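Local coordinates for protein FeeM (Uncultured bacterium, PDB 2G0B) that makes N-acyl amino acids such as N-dodecanoyl-tyrosine, probably by transferring a fatty acyl chain from an acyl carrier protein to the amino group of tyrosine, at residues Phe150-Leu162 with Ile173-Leu187. Numbering follows the deposited sequence.
With NLT (N-dodecanoyl-L-tyrosine), chain I.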
ATOM      1  N   PHE A 150      -4.040  -2.473  13.175  1.00 40.08           N
ATOM      2  CA  PHE A 150      -2.611  -2.618  12.899  1.00 39.95           C
ATOM      3  C   PHE A 150      -2.021  -1.317  12.357  1.00 40.06           C
ATOM      4  O   PHE A 150      -0.970  -0.862  12.807  1.00 40.03           O
ATOM      5  CB  PHE A 150      -2.360  -3.772  11.911  1.00 39.87           C
ATOM      6  CG  PHE A 150      -0.948  -3.834  11.404  1.00 39.95           C
ATOM      7  CD1 PHE A 150       0.075  -4.342  12.208  1.00 40.11           C
ATOM      8  CD2 PHE A 150      -0.625  -3.358  10.136  1.00 40.04           C
ATOM      9  CE1 PHE A 150       1.390  -4.378  11.751  1.00 39.64           C
ATOM     10  CE2 PHE A 150       0.686  -3.384   9.683  1.00 39.96           C
ATOM     11  CZ  PHE A 150       1.693  -3.898  10.495  1.00 39.82           C
ATOM     12  N   TYR A 151      -2.707  -0.720  11.389  1.00 40.11           N
ATOM     13  CA  TYR A 151      -2.238   0.512  10.775  1.00 40.07           C
ATOM     14  C   TYR A 151      -2.366   1.721  11.701  1.00 40.10           C
ATOM     15  O   TYR A 151      -1.637   2.698  11.553  1.00 40.06           O
ATOM     16  CB  TYR A 151      -2.935   0.744   9.440  1.00 39.99           C
ATOM     17  CG  TYR A 151      -2.525  -0.259   8.406  1.00 39.99           C
ATOM     18  CD1 TYR A 151      -3.448  -1.154   7.877  1.00 40.18           C
ATOM     19  CD2 TYR A 151      -1.196  -0.353   7.988  1.00 39.98           C
ATOM     20  CE1 TYR A 151      -3.071  -2.105   6.949  1.00 40.12           C
ATOM     21  CE2 TYR A 151      -0.805  -1.301   7.069  1.00 40.15           C
ATOM     22  CZ  TYR A 151      -1.753  -2.172   6.540  1.00 40.64           C
ATOM     23  OH  TYR A 151      -1.386  -3.120   5.604  1.00 41.29           O
ATOM     24  N   SER A 152      -3.275   1.630  12.669  1.00 40.20           N
ATOM     25  CA  SER A 152      -3.398   2.640  13.708  1.00 40.37           C
ATOM     26  C   SER A 152      -2.144   2.647  14.622  1.00 40.42           C
ATOM     27  O   SER A 152      -1.670   3.712  15.029  1.00 40.56           O
ATOM     28  CB  SER A 152      -4.690   2.433  14.514  1.00 40.37           C
ATOM     29  OG  SER A 152      -4.434   1.817  15.769  1.00 40.60           O
ATOM     30  N   LEU A 153      -1.603   1.461  14.904  1.00 40.35           N
ATOM     31  CA  LEU A 153      -0.353   1.346  15.645  1.00 40.26           C
ATOM     32  C   LEU A 153       0.794   1.934  14.831  1.00 40.25           C
ATOM     33  O   LEU A 153       1.646   2.640  15.369  1.00 40.30           O
ATOM     34  CB  LEU A 153      -0.067  -0.116  16.000  1.00 40.31           C
ATOM     35  CG  LEU A 153       1.321  -0.474  16.562  1.00 40.11           C
ATOM     36  CD1 LEU A 153       1.343  -0.403  18.087  1.00 40.33           C
ATOM     37  CD2 LEU A 153       1.735  -1.830  16.099  1.00 39.55           C
ATOM     38  N   LEU A 154       0.780   1.682  13.521  1.00 40.28           N
ATOM     39  CA  LEU A 154       1.780   2.257  12.606  1.00 40.27           C
ATOM     40  C   LEU A 154       1.668   3.784  12.466  1.00 40.39           C
ATOM     41  O   LEU A 154       2.495   4.401  11.787  1.00 40.47           O
ATOM     42  CB  LEU A 154       1.693   1.621  11.223  1.00 40.21           C
ATOM     43  CG  LEU A 154       2.243   0.220  10.978  1.00 40.30           C
ATOM     44  CD1 LEU A 154       2.649   0.085   9.515  1.00 40.13           C
ATOM     45  CD2 LEU A 154       3.394  -0.109  11.891  1.00 40.11           C
ATOM     46  N   GLY A 155       0.655   4.388  13.106  1.00 40.27           N
ATOM     47  CA  GLY A 155       0.553   5.836  13.178  1.00 40.14           C
ATOM     48  C   GLY A 155      -0.436   6.498  12.235  1.00 40.15           C
ATOM     49  O   GLY A 155      -0.550   7.731  12.220  1.00 40.13           O
ATOM     50  N   PHE A 156      -1.145   5.688  11.446  1.00 40.10           N
ATOM     51  CA  PHE A 156      -2.163   6.188  10.524  1.00 39.98           C
ATOM     52  C   PHE A 156      -3.431   6.599  11.264  1.00 40.05           C
ATOM     53  O   PHE A 156      -4.012   5.812  12.019  1.00 40.07           O
ATOM     54  CB  PHE A 156      -2.508   5.134   9.500  1.00 39.95           C
ATOM     55  CG  PHE A 156      -1.474   4.951   8.442  1.00 40.05           C
ATOM     56  CD1 PHE A 156      -0.427   4.058   8.626  1.00 40.06           C
ATOM     57  CD2 PHE A 156      -1.569   5.631   7.235  1.00 39.97           C
ATOM     58  CE1 PHE A 156       0.518   3.862   7.635  1.00 39.91           C
ATOM     59  CE2 PHE A 156      -0.637   5.437   6.242  1.00 39.81           C
ATOM     60  CZ  PHE A 156       0.412   4.547   6.441  1.00 40.01           C
ATOM     61  N   THR A 157      -3.844   7.841  11.047  1.00 40.04           N
ATOM     62  CA  THR A 157      -5.048   8.387  11.646  1.00 39.95           C
ATOM     63  C   THR A 157      -6.205   8.141  10.692  1.00 39.96           C
ATOM     64  O   THR A 157      -6.023   8.190   9.490  1.00 39.94           O
ATOM     65  CB  THR A 157      -4.839   9.899  11.895  1.00 39.87           C
ATOM     66  OG1 THR A 157      -3.908  10.061  12.954  1.00 39.82           O
ATOM     67  CG2 THR A 157      -6.094  10.572  12.441  1.00 39.84           C
ATOM     68  N   GLN A 158      -7.385   7.849  11.228  1.00 40.06           N
ATOM     69  CA  GLN A 158      -8.566   7.618  10.388  1.00 40.06           C
ATOM     70  C   GLN A 158      -9.107   8.918   9.821  1.00 40.08           C
ATOM     71  O   GLN A 158      -9.367   9.863  10.561  1.00 40.37           O
ATOM     72  CB  GLN A 158      -9.653   6.899  11.162  1.00 39.89           C
ATOM     73  CG  GLN A 158     -10.592   6.144  10.292  1.00 39.83           C
ATOM     74  CD  GLN A 158     -11.827   5.698  11.022  1.00 39.81           C
ATOM     75  OE1 GLN A 158     -11.847   5.652  12.251  1.00 40.16           O
ATOM     76  NE2 GLN A 158     -12.862   5.356  10.275  1.00 39.82           N
ATOM     77  N   ILE A 159      -9.253   8.972   8.502  1.00 40.02           N
ATOM     78  CA  ILE A 159      -9.717  10.183   7.834  1.00 39.96           C
ATOM     79  C   ILE A 159     -11.024   9.955   7.114  1.00 39.95           C
ATOM     80  O   ILE A 159     -11.704  10.897   6.749  1.00 39.99           O
ATOM     81  CB  ILE A 159      -8.637  10.745   6.861  1.00 39.94           C
ATOM     82  CG1 ILE A 159      -8.285   9.728   5.773  1.00 39.82           C
ATOM     83  CG2 ILE A 159      -7.401  11.169   7.627  1.00 39.92           C
ATOM     84  CD1 ILE A 159      -8.060  10.336   4.435  1.00 39.68           C
ATOM     85  N   GLY A 160     -11.387   8.689   6.936  1.00 40.02           N
ATOM     86  CA  GLY A 160     -12.632   8.333   6.280  1.00 39.99           C
ATOM     87  C   GLY A 160     -13.404   7.261   7.013  1.00 39.92           C
ATOM     88  O   GLY A 160     -12.820   6.380   7.634  1.00 39.83           O
ATOM     89  N   ALA A 161     -14.729   7.333   6.928  1.00 40.05           N
ATOM     90  CA  ALA A 161     -15.607   6.364   7.580  1.00 39.98           C
ATOM     91  C   ALA A 161     -15.572   4.992   6.903  1.00 40.05           C
ATOM     92  O   ALA A 161     -14.984   4.823   5.829  1.00 40.07           O
ATOM     93  CB  ALA A 161     -16.997   6.883   7.612  1.00 39.92           C
ATOM     94  N   LEU A 162     -16.189   4.014   7.556  1.00 40.02           N
ATOM     95  CA  LEU A 162     -16.352   2.689   6.997  1.00 39.92           C
ATOM     96  C   LEU A 162     -17.416   2.720   5.904  1.00 40.04           C
ATOM     97  O   LEU A 162     -18.605   2.911   6.180  1.00 40.20           O
ATOM     98  CB  LEU A 162     -16.719   1.697   8.102  1.00 39.89           C
ATOM     99  CG  LEU A 162     -17.106   0.257   7.746  1.00 39.90           C
ATOM    100  CD1 LEU A 162     -16.084  -0.391   6.873  1.00 39.99           C
ATOM    101  CD2 LEU A 162     -17.283  -0.544   9.008  1.00 40.29           C
ATOM    102  N   ILE A 173     -12.053   1.480   5.322  1.00 40.26           N
ATOM    103  CA  ILE A 173     -11.868   2.780   5.988  1.00 40.30           C
ATOM    104  C   ILE A 173     -10.648   3.465   5.421  1.00 40.21           C
ATOM    105  O   ILE A 173      -9.721   2.803   4.956  1.00 40.38           O
ATOM    106  CB  ILE A 173     -11.746   2.665   7.560  1.00 40.46           C
ATOM    107  CG1 ILE A 173     -10.674   1.697   7.964  1.00 40.81           C
ATOM    108  CG2 ILE A 173     -13.019   2.173   8.182  1.00 40.29           C
ATOM    109  CD1 ILE A 173     -11.269   0.492   8.677  1.00 41.57           C
ATOM    110  N   ALA A 174     -10.645   4.792   5.454  1.00 40.14           N
ATOM    111  CA  ALA A 174      -9.500   5.562   4.976  1.00 40.02           C
ATOM    112  C   ALA A 174      -8.666   6.032   6.139  1.00 39.99           C
ATOM    113  O   ALA A 174      -9.197   6.528   7.134  1.00 39.90           O
ATOM    114  CB  ALA A 174      -9.953   6.734   4.158  1.00 39.98           C
ATOM    115  N   ARG A 175      -7.355   5.827   6.026  1.00 39.95           N
ATOM    116  CA  ARG A 175      -6.391   6.318   7.006  1.00 39.88           C
ATOM    117  C   ARG A 175      -5.260   7.061   6.300  1.00 39.86           C
ATOM    118  O   ARG A 175      -4.918   6.756   5.166  1.00 39.78           O
ATOM    119  CB  ARG A 175      -5.816   5.174   7.857  1.00 39.79           C
ATOM    120  CG  ARG A 175      -6.838   4.233   8.446  1.00 39.86           C
ATOM    121  CD  ARG A 175      -6.319   3.352   9.568  1.00 39.86           C
ATOM    122  NE  ARG A 175      -6.164   4.102  10.806  1.00 40.32           N
ATOM    123  CZ  ARG A 175      -6.999   4.049  11.830  1.00 40.30           C
ATOM    124  NH1 ARG A 175      -8.060   3.277  11.786  1.00 40.19           N
ATOM    125  NH2 ARG A 175      -6.770   4.782  12.909  1.00 40.99           N
ATOM    126  N   ALA A 176      -4.691   8.044   6.979  1.00 39.95           N
ATOM    127  CA  ALA A 176      -3.597   8.819   6.428  1.00 39.95           C
ATOM    128  C   ALA A 176      -2.539   9.053   7.484  1.00 40.03           C
ATOM    129  O   ALA A 176      -2.832   9.003   8.682  1.00 40.07           O
ATOM    130  CB  ALA A 176      -4.103  10.125   5.888  1.00 39.90           C
ATOM    131  N   LEU A 177      -1.302   9.286   7.039  1.00 40.03           N
ATOM    132  CA  LEU A 177      -0.188   9.585   7.940  1.00 40.09           C
ATOM    133  C   LEU A 177       0.606  10.808   7.461  1.00 40.20           C
ATOM    134  O   LEU A 177       0.974  10.903   6.279  1.00 40.27           O
ATOM    135  CB  LEU A 177       0.733   8.366   8.083  1.00 40.07           C
ATOM    136  CG  LEU A 177       2.165   8.589   8.588  1.00 40.19           C
ATOM    137  CD1 LEU A 177       2.194   8.812  10.094  1.00 40.30           C
ATOM    138  CD2 LEU A 177       3.042   7.430   8.205  1.00 40.45           C
ATOM    139  N   TYR A 178       0.855  11.748   8.376  1.00 40.18           N
ATOM    140  CA  TYR A 178       1.690  12.903   8.068  1.00 40.15           C
ATOM    141  C   TYR A 178       3.166  12.519   8.110  1.00 40.11           C
ATOM    142  O   TYR A 178       3.765  12.439   9.183  1.00 40.17           O
ATOM    143  CB  TYR A 178       1.409  14.056   9.029  1.00 40.21           C
ATOM    144  CG  TYR A 178       2.060  15.358   8.611  1.00 40.26           C
ATOM    145  CD1 TYR A 178       1.834  15.897   7.344  1.00 40.39           C
ATOM    146  CD2 TYR A 178       2.913  16.035   9.467  1.00 40.16           C
ATOM    147  CE1 TYR A 178       2.437  17.082   6.948  1.00 40.54           C
ATOM    148  CE2 TYR A 178       3.521  17.225   9.083  1.00 40.41           C
ATOM    149  CZ  TYR A 178       3.278  17.745   7.821  1.00 40.56           C
ATOM    150  OH  TYR A 178       3.874  18.929   7.434  1.00 40.59           O
ATOM    151  N   VAL A 179       3.743  12.296   6.932  1.00 40.04           N
ATOM    152  CA  VAL A 179       5.119  11.797   6.805  1.00 40.09           C
ATOM    153  C   VAL A 179       6.243  12.677   7.443  1.00 40.10           C
ATOM    154  O   VAL A 179       7.093  12.141   8.157  1.00 40.01           O
ATOM    155  CB  VAL A 179       5.458  11.362   5.333  1.00 40.02           C
ATOM    156  CG1 VAL A 179       6.860  10.785   5.239  1.00 40.15           C
ATOM    157  CG2 VAL A 179       4.444  10.346   4.835  1.00 40.13           C
ATOM    158  N   PRO A 180       6.239  14.005   7.216  1.00 40.15           N
ATOM    159  CA  PRO A 180       7.255  14.890   7.808  1.00 40.14           C
ATOM    160  C   PRO A 180       7.470  14.769   9.326  1.00 40.16           C
ATOM    161  O   PRO A 180       8.543  15.123   9.794  1.00 40.32           O
ATOM    162  CB  PRO A 180       6.744  16.278   7.449  1.00 40.09           C
ATOM    163  CG  PRO A 180       6.069  16.078   6.182  1.00 40.11           C
ATOM    164  CD  PRO A 180       5.346  14.768   6.318  1.00 40.19           C
ATOM    165  N   GLU A 181       6.468  14.328  10.076  1.00 40.25           N
ATOM    166  CA  GLU A 181       6.686  13.960  11.483  1.00 40.43           C
ATOM    167  C   GLU A 181       5.986  12.644  11.837  1.00 40.38           C
ATOM    168  O   GLU A 181       5.154  12.590  12.749  1.00 40.22           O
ATOM    169  CB  GLU A 181       6.308  15.094  12.474  1.00 40.52           C
ATOM    170  CG  GLU A 181       5.665  16.335  11.871  1.00 40.70           C
ATOM    171  CD  GLU A 181       4.453  16.819  12.666  1.00 41.32           C
ATOM    172  OE1 GLU A 181       4.402  18.030  13.014  1.00 41.52           O
ATOM    173  OE2 GLU A 181       3.542  15.995  12.941  1.00 41.48           O
ATOM    174  N   TRP A 182       6.367  11.584  11.118  1.00 40.41           N
ATOM    175  CA  TRP A 182       5.786  10.255  11.286  1.00 40.45           C
ATOM    176  C   TRP A 182       6.053   9.638  12.659  1.00 40.47           C
ATOM    177  O   TRP A 182       5.235   8.872  13.164  1.00 40.59           O
ATOM    178  CB  TRP A 182       6.258   9.303  10.165  1.00 40.49           C
ATOM    179  CG  TRP A 182       7.768   9.038  10.133  1.00 40.41           C
ATOM    180  CD1 TRP A 182       8.690   9.674   9.359  1.00 40.42           C
ATOM    181  CD2 TRP A 182       8.489   8.046  10.872  1.00 40.27           C
ATOM    182  NE1 TRP A 182       9.942   9.155   9.581  1.00 40.33           N
ATOM    183  CE2 TRP A 182       9.847   8.152  10.506  1.00 40.43           C
ATOM    184  CE3 TRP A 182       8.124   7.070  11.814  1.00 40.57           C
ATOM    185  CZ2 TRP A 182      10.849   7.333  11.061  1.00 40.74           C
ATOM    186  CZ3 TRP A 182       9.123   6.254  12.366  1.00 40.61           C
ATOM    187  CH2 TRP A 182      10.465   6.394  11.983  1.00 40.57           C
ATOM    188  N   ARG A 183       7.194   9.976  13.256  1.00 40.45           N
ATOM    189  CA  ARG A 183       7.593   9.408  14.547  1.00 40.46           C
ATOM    190  C   ARG A 183       6.765   9.936  15.717  1.00 40.42           C
ATOM    191  O   ARG A 183       6.747   9.344  16.786  1.00 40.54           O
ATOM    192  CB  ARG A 183       9.088   9.625  14.807  1.00 40.40           C
ATOM    193  CG  ARG A 183       9.802  10.406  13.716  1.00 40.77           C
ATOM    194  CD  ARG A 183      11.296  10.600  13.953  1.00 40.68           C
ATOM    195  NE  ARG A 183      12.028   9.351  13.850  1.00 40.46           N
ATOM    196  CZ  ARG A 183      13.148   9.095  14.498  1.00 40.90           C
ATOM    197  NH1 ARG A 183      13.685  10.009  15.297  1.00 40.86           N
ATOM    198  NH2 ARG A 183      13.742   7.921  14.354  1.00 41.07           N
ATOM    199  N   SER A 184       6.058  11.035  15.506  1.00 40.36           N
ATOM    200  CA  SER A 184       5.244  11.610  16.563  1.00 40.41           C
ATOM    201  C   SER A 184       3.823  11.072  16.531  1.00 40.50           C
ATOM    202  O   SER A 184       2.993  11.459  17.354  1.00 40.58           O
ATOM    203  CB  SER A 184       5.233  13.133  16.462  1.00 40.44           C
ATOM    204  OG  SER A 184       4.316  13.573  15.463  1.00 40.62           O
ATOM    205  N   GLN A 185       3.538  10.196  15.567  1.00 40.53           N
ATOM    206  CA  GLN A 185       2.186   9.656  15.385  1.00 40.52           C
ATOM    207  C   GLN A 185       2.105   8.188  15.737  1.00 40.59           C
ATOM    208  O   GLN A 185       1.021   7.619  15.765  1.00 40.62           O
ATOM    209  CB  GLN A 185       1.716   9.837  13.947  1.00 40.47           C
ATOM    210  CG  GLN A 185       2.308  11.013  13.237  1.00 40.70           C
ATOM    211  CD  GLN A 185       1.289  11.789  12.433  1.00 41.34           C
ATOM    212  OE1 GLN A 185       0.396  11.203  11.800  1.00 42.02           O
ATOM    213  NE2 GLN A 185       1.416  13.111  12.442  1.00 41.52           N
ATOM    214  N   THR A 186       3.260   7.588  16.017  1.00 40.64           N
ATOM    215  CA  THR A 186       3.365   6.157  16.245  1.00 40.71           C
ATOM    216  C   THR A 186       3.901   5.879  17.636  1.00 40.70           C
ATOM    217  O   THR A 186       4.763   6.609  18.133  1.00 40.93           O
ATOM    218  CB  THR A 186       4.257   5.518  15.124  1.00 40.80           C
ATOM    219  OG1 THR A 186       3.483   4.566  14.403  1.00 41.27           O
ATOM    220  CG2 THR A 186       5.342   4.661  15.671  1.00 40.73           C
ATOM    221  N   LEU A 187       3.345   4.864  18.292  1.00 40.65           N
ATOM    222  CA  LEU A 187       3.803   4.475  19.628  1.00 40.55           C
ATOM    223  C   LEU A 187       5.170   3.807  19.592  1.00 40.47           C
ATOM    224  O   LEU A 187       5.938   3.925  20.539  1.00 40.39           O
ATOM    225  CB  LEU A 187       2.808   3.530  20.289  1.00 40.60           C
ATOM    226  CG  LEU A 187       1.434   4.076  20.619  1.00 40.60           C
ATOM    227  CD1 LEU A 187       0.446   2.920  20.688  1.00 40.98           C
ATOM    228  CD2 LEU A 187       1.486   4.822  21.935  1.00 40.54           C
TER
HETATM  229  N   NLT I 400      -5.784  -1.656  -0.093  1.00 41.30           N
HETATM  230  C1  NLT I 400      -4.543  -1.992   0.277  1.00 41.25           C
HETATM  231  OL  NLT I 400      -3.835  -2.773  -0.351  1.00 41.83           O
HETATM  232  C2  NLT I 400      -4.042  -1.362   1.567  1.00 41.04           C
HETATM  233  C3  NLT I 400      -2.599  -0.850   1.458  1.00 40.69           C
HETATM  234  C4  NLT I 400      -1.931  -0.738   2.839  1.00 40.47           C
HETATM  235  C5  NLT I 400      -0.482  -0.254   2.724  1.00 40.17           C
HETATM  236  C6  NLT I 400       0.100   0.208   4.060  1.00 39.76           C
HETATM  237  C7  NLT I 400       1.388   1.011   3.869  1.00 39.86           C
HETATM  238  C8  NLT I 400       2.203   1.065   5.156  1.00 40.29           C
HETATM  239  C9  NLT I 400       3.473   1.918   5.029  1.00 41.18           C
HETATM  240  C10 NLT I 400       3.658   2.715   6.319  1.00 41.95           C
HETATM  241  C11 NLT I 400       4.820   3.707   6.290  1.00 41.97           C
HETATM  242  C12 NLT I 400       5.094   4.227   7.702  1.00 41.88           C
HETATM  243  CA  NLT I 400      -6.499  -2.230  -1.234  1.00 41.48           C
HETATM  244  CB  NLT I 400      -7.902  -1.639  -1.325  1.00 41.31           C
HETATM  245  CG  NLT I 400      -8.892  -2.425  -0.491  1.00 40.55           C
HETATM  246  CD2 NLT I 400      -9.110  -3.773  -0.743  1.00 39.54           C
HETATM  247  CE2 NLT I 400     -10.015  -4.485   0.023  1.00 39.17           C
HETATM  248  CZ  NLT I 400     -10.714  -3.848   1.029  1.00 39.63           C
HETATM  249  CE1 NLT I 400     -10.496  -2.501   1.290  1.00 39.76           C
HETATM  250  CD1 NLT I 400      -9.586  -1.788   0.528  1.00 39.72           C
HETATM  251  OH  NLT I 400     -11.582  -4.532   1.759  1.00 39.84           O
HETATM  252  C   NLT I 400      -5.823  -1.942  -2.541  1.00 41.92           C
HETATM  253  O   NLT I 400      -5.271  -0.831  -2.687  1.00 42.23           O
HETATM  254  O2  NLT I 400      -5.834  -2.819  -3.444  1.00 42.22           O
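Thr-157 and Ala-176 face each other as the antiparallel hydrogen-bonded pair of a beta hairpin, Thr-157 N to Ala-176 O and Ala-176 N to Thr-157 O both 2.8 Å; further along, where the chain turns at Gly-160, Ala-174 O accepts from both Ile-159 N and Gly-160 N, which arrive from the same face of its carbonyl plane. Between these, in the non-hydrogen-bonded pair with Gln-158, Arg-175 sends its side chain to Phe-156 O. The Arg-175 chain bends at chi3 (75°), turning the guanidinium so that Arg-175 NE (3.0 Å) and NH2 (3.1 Å) both grip Phe-156 O side-on, with the oxygen almost in the guanidinium plane. The flat group is sandwiched: Ser-152 CB lies over one face, 3.5 Å from Arg-175 NH2, and Gln-158 CB over the other, while NH1 makes a salt bridge to Asp-148. Arg-175 thus joins both the start of helix 148-153 (Asp-148) and its last turn (Ser-152) to the hairpin. In this C-terminal part of the acetyltransferase-type (GNAT-like) fold, the helix leads into the outermost strand and the returning strand 170-178 pairs with strand 138-143. Between helix and hairpin, Gly-155 closes the helix in a Schellman motif, its positive phi suited to glycine. Leu-177 CB sits over a face of the Phe-156 ring, 3.9 Å from the centroid, a CH-pi contact. The edge of that ring meets the dodecanoyl chain of the bound product, Phe-156 CE1 lying 3.6 Å from NLT C10. Tyr-151 CE2 approaches C6 and Leu-177 CD2 the terminal C12, so all three side chains line the acyl part of the ligand pocket. Turned toward helix 77-89 instead, Ile-159 CG2 packs on Ala-176 CB.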